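Local coordinates for protein Rubredoxin\:oxygen oxidoreductase (Desulfovibrio gigas, PDB 1E5D) that reduces dioxygen to water in a four-electron reaction, using a diiron centre and flavin mononucleotide, at residues D165-N170 with Q241-Y246. Numbering follows the deposited sequence.
With FEO (mu-oxo-diiron), chain D.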
ATOM      1  N   ASP A 165      14.010  19.142  13.489  1.00  9.04           N
ATOM      2  CA  ASP A 165      13.941  18.432  12.223  1.00 10.83           C
ATOM      3  C   ASP A 165      14.184  19.339  11.026  1.00 17.79           C
ATOM      4  O   ASP A 165      14.565  18.891   9.947  1.00 18.76           O
ATOM      5  CB  ASP A 165      12.560  17.777  12.082  1.00  8.85           C
ATOM      6  CG  ASP A 165      12.373  16.563  12.961  1.00 14.45           C
ATOM      7  OD1 ASP A 165      13.348  15.816  13.187  1.00 21.92           O
ATOM      8  OD2 ASP A 165      11.232  16.342  13.440  1.00 15.48           O
ATOM      9  N   ILE A 166      13.945  20.640  11.171  1.00 20.68           N
ATOM     10  CA  ILE A 166      14.091  21.561  10.044  1.00 21.22           C
ATOM     11  C   ILE A 166      15.521  21.553   9.522  1.00 20.51           C
ATOM     12  O   ILE A 166      16.476  21.692  10.297  1.00 23.72           O
ATOM     13  CB  ILE A 166      13.665  22.980  10.475  1.00 18.58           C
ATOM     14  CG1 ILE A 166      12.305  22.980  11.185  1.00 17.40           C
ATOM     15  CG2 ILE A 166      13.677  23.978   9.331  1.00  7.18           C
ATOM     16  CD1 ILE A 166      12.014  24.255  11.945  1.00 21.29           C
ATOM     17  N   PHE A 167      15.644  21.391   8.210  1.00 12.66           N
ATOM     18  CA  PHE A 167      16.923  21.371   7.513  1.00 16.35           C
ATOM     19  C   PHE A 167      17.581  20.005   7.672  1.00 22.95           C
ATOM     20  O   PHE A 167      18.672  19.754   7.162  1.00 21.90           O
ATOM     21  CB  PHE A 167      17.881  22.465   8.007  1.00 14.26           C
ATOM     22  CG  PHE A 167      17.290  23.856   7.811  1.00 21.67           C
ATOM     23  CD1 PHE A 167      16.957  24.291   6.536  1.00 24.90           C
ATOM     24  CD2 PHE A 167      17.076  24.698   8.887  1.00 22.78           C
ATOM     25  CE1 PHE A 167      16.413  25.546   6.337  1.00 24.32           C
ATOM     26  CE2 PHE A 167      16.529  25.953   8.693  1.00 25.10           C
ATOM     27  CZ  PHE A 167      16.197  26.376   7.420  1.00 23.12           C
ATOM     28  N   GLY A 168      16.884  19.132   8.398  1.00 22.48           N
ATOM     29  CA  GLY A 168      17.383  17.791   8.623  1.00 13.63           C
ATOM     30  C   GLY A 168      17.466  17.016   7.326  1.00 11.56           C
ATOM     31  O   GLY A 168      16.774  17.235   6.339  1.00 12.82           O
ATOM     32  N   GLN A 169      18.361  16.036   7.293  1.00  9.08           N
ATOM     33  CA  GLN A 169      18.376  15.153   6.136  1.00 10.16           C
ATOM     34  C   GLN A 169      18.688  13.755   6.656  1.00 18.51           C
ATOM     35  O   GLN A 169      19.457  13.620   7.605  1.00 18.88           O
ATOM     36  CB  GLN A 169      19.386  15.581   5.082  1.00  9.56           C
ATOM     37  CG  GLN A 169      20.027  16.942   5.252  1.00  6.50           C
ATOM     38  CD  GLN A 169      21.058  16.953   6.362  1.00  9.55           C
ATOM     39  OE1 GLN A 169      21.914  16.082   6.480  1.00 17.19           O
ATOM     40  NE2 GLN A 169      20.982  17.967   7.214  1.00 15.00           N
ATOM     41  N   ASN A 170      18.106  12.724   6.058  1.00 26.79           N
ATOM     42  CA  ASN A 170      18.463  11.371   6.498  1.00 17.60           C
ATOM     43  C   ASN A 170      19.746  10.908   5.828  1.00 13.49           C
ATOM     44  O   ASN A 170      19.731  10.285   4.770  1.00 20.48           O
ATOM     45  CB  ASN A 170      17.287  10.436   6.203  1.00  8.62           C
ATOM     46  CG  ASN A 170      16.168  10.706   7.197  1.00 18.97           C
ATOM     47  OD1 ASN A 170      14.994  10.710   6.847  1.00 20.00           O
ATOM     48  ND2 ASN A 170      16.559  10.934   8.443  1.00  2.04           N
ATOM     49  N   GLN A 241      17.986  28.824   1.273  1.00 21.11           N
ATOM     50  CA  GLN A 241      17.627  29.003  -0.123  1.00 29.47           C
ATOM     51  C   GLN A 241      16.665  27.896  -0.553  1.00 27.90           C
ATOM     52  O   GLN A 241      15.535  28.115  -0.969  1.00 40.04           O
ATOM     53  CB  GLN A 241      18.879  28.946  -0.986  1.00 47.72           C
ATOM     54  CG  GLN A 241      19.355  30.227  -1.635  1.00 65.32           C
ATOM     55  CD  GLN A 241      20.457  29.948  -2.649  1.00 81.39           C
ATOM     56  OE1 GLN A 241      20.558  28.852  -3.204  1.00 98.85           O
ATOM     57  NE2 GLN A 241      21.292  30.953  -2.886  1.00 96.11           N
ATOM     58  N   LYS A 242      17.175  26.680  -0.414  1.00 30.61           N
ATOM     59  CA  LYS A 242      16.502  25.448  -0.787  1.00 25.50           C
ATOM     60  C   LYS A 242      15.137  25.293  -0.136  1.00 22.30           C
ATOM     61  O   LYS A 242      14.180  24.956  -0.832  1.00 14.81           O
ATOM     62  CB  LYS A 242      17.427  24.275  -0.424  1.00 19.47           C
ATOM     63  CG  LYS A 242      18.494  24.089  -1.503  1.00 24.73           C
ATOM     64  CD  LYS A 242      17.905  23.321  -2.683  1.00 35.07           C
ATOM     65  CE  LYS A 242      18.382  23.889  -4.008  1.00 38.69           C
ATOM     66  NZ  LYS A 242      17.894  23.094  -5.170  1.00 45.13           N
ATOM     67  N   TYR A 243      15.041  25.536   1.169  1.00 18.15           N
ATOM     68  CA  TYR A 243      13.755  25.372   1.843  1.00 18.69           C
ATOM     69  C   TYR A 243      12.705  26.273   1.211  1.00 21.29           C
ATOM     70  O   TYR A 243      11.561  25.867   1.019  1.00 32.52           O
ATOM     71  CB  TYR A 243      13.866  25.645   3.354  1.00 15.09           C
ATOM     72  CG  TYR A 243      13.917  24.319   4.087  1.00 14.49           C
ATOM     73  CD1 TYR A 243      14.807  23.353   3.618  1.00 15.03           C
ATOM     74  CD2 TYR A 243      13.126  24.023   5.181  1.00 11.46           C
ATOM     75  CE1 TYR A 243      14.902  22.126   4.240  1.00 11.89           C
ATOM     76  CE2 TYR A 243      13.222  22.786   5.802  1.00 10.51           C
ATOM     77  CZ  TYR A 243      14.110  21.842   5.326  1.00  9.83           C
ATOM     78  OH  TYR A 243      14.221  20.603   5.928  1.00 13.61           O
ATOM     79  N   VAL A 244      13.136  27.493   0.892  1.00 20.86           N
ATOM     80  CA  VAL A 244      12.252  28.426   0.199  1.00 19.79           C
ATOM     81  C   VAL A 244      11.826  27.836  -1.139  1.00 15.45           C
ATOM     82  O   VAL A 244      10.660  27.785  -1.493  1.00 18.08           O
ATOM     83  CB  VAL A 244      12.935  29.787  -0.015  1.00 23.30           C
ATOM     84  CG1 VAL A 244      12.069  30.689  -0.885  1.00 18.47           C
ATOM     85  CG2 VAL A 244      13.232  30.449   1.320  1.00 19.85           C
ATOM     86  N   GLU A 245      12.797  27.368  -1.904  1.00  8.07           N
ATOM     87  CA  GLU A 245      12.529  26.670  -3.154  1.00 16.15           C
ATOM     88  C   GLU A 245      11.641  25.452  -2.938  1.00 23.83           C
ATOM     89  O   GLU A 245      10.673  25.225  -3.671  1.00 24.90           O
ATOM     90  CB  GLU A 245      13.853  26.249  -3.783  1.00 20.11           C
ATOM     91  CG  GLU A 245      13.749  25.511  -5.105  1.00 36.04           C
ATOM     92  CD  GLU A 245      15.136  25.194  -5.651  1.00 49.92           C
ATOM     93  OE1 GLU A 245      16.075  25.937  -5.282  1.00 51.62           O
ATOM     94  OE2 GLU A 245      15.270  24.226  -6.429  1.00 53.60           O
ATOM     95  N   TYR A 246      11.958  24.636  -1.930  1.00 17.60           N
ATOM     96  CA  TYR A 246      11.099  23.482  -1.680  1.00 22.37           C
ATOM     97  C   TYR A 246       9.671  23.938  -1.395  1.00 19.98           C
ATOM     98  O   TYR A 246       8.733  23.361  -1.941  1.00 18.62           O
ATOM     99  CB  TYR A 246      11.602  22.617  -0.515  1.00 26.18           C
ATOM    100  CG  TYR A 246      12.979  22.035  -0.743  1.00 15.98           C
ATOM    101  CD1 TYR A 246      13.430  21.830  -2.045  1.00  5.34           C
ATOM    102  CD2 TYR A 246      13.824  21.699   0.306  1.00  8.31           C
ATOM    103  CE1 TYR A 246      14.682  21.301  -2.297  1.00  6.26           C
ATOM    104  CE2 TYR A 246      15.079  21.171   0.059  1.00  9.22           C
ATOM    105  CZ  TYR A 246      15.501  20.975  -1.240  1.00  7.73           C
ATOM    106  OH  TYR A 246      16.742  20.455  -1.520  1.00 20.32           O
TER
HETATM  107 FE1  FEO D 404      13.011  13.900  13.846  1.00 11.81          FE
HETATM  108 FE2  FEO D 404       9.849  15.037  13.780  1.00 15.50          FE
HETATM  109  O   FEO D 404      11.511  13.858  14.745  1.00 24.07           O
HETATM  110  O   HOH W   1      15.589  18.946   4.602  1.00 15.14           O
HETATM  111  O   HOH W   2      14.107  14.495  15.933  1.00 23.72           O
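Tyr243 reaches out from helix 233-248 and lays one face of its ring under Phe167, with CD1 of Phe167 above the middle of the phenol. Between the two rings the nearest carbons are CE1 of Phe167 and CG of Tyr243, 3.6 Å apart. The two ring planes are inclined by 44°, with their centroids 4.5 Å apart. With CG anti to the carbonyl carbon (chi1 -60°), the CD1-CE1 side of the Phe167 ring is carried over the phenol. Ile166 joins with one methyl, CG2 to CE2 of Tyr243 at 3.8 Å. At the tip of the phenol, N of Phe167 donates to OH of Tyr243 over 2.8 Å, a bent bond of 140°. The hydroxyl in turn donates to a water at the edge of the ring, and that water gives a hydrogen to Gly168 O.

What is gripped here is a type II turn, Asp165 to Gly168, following strand 160-164 in the metallo-beta-lactamase fold. Its first residue bridges the diiron site: OD1 of Asp165 binds the iron FE1 at 2.0 Å and OD2 the iron FE2, alongside His79, Glu81, Asp83, His146 and His226. Just past the turn, NE2 of Gln169 donates to Phe167 O at 2.9 Å, in the carbonyl plane.

The helix's solvent side, by contrast, carries a salt bridge between exposed Glu245 and partly exposed Lys242 (OE2 to NZ, 3.1 Å), and neither meets the turn.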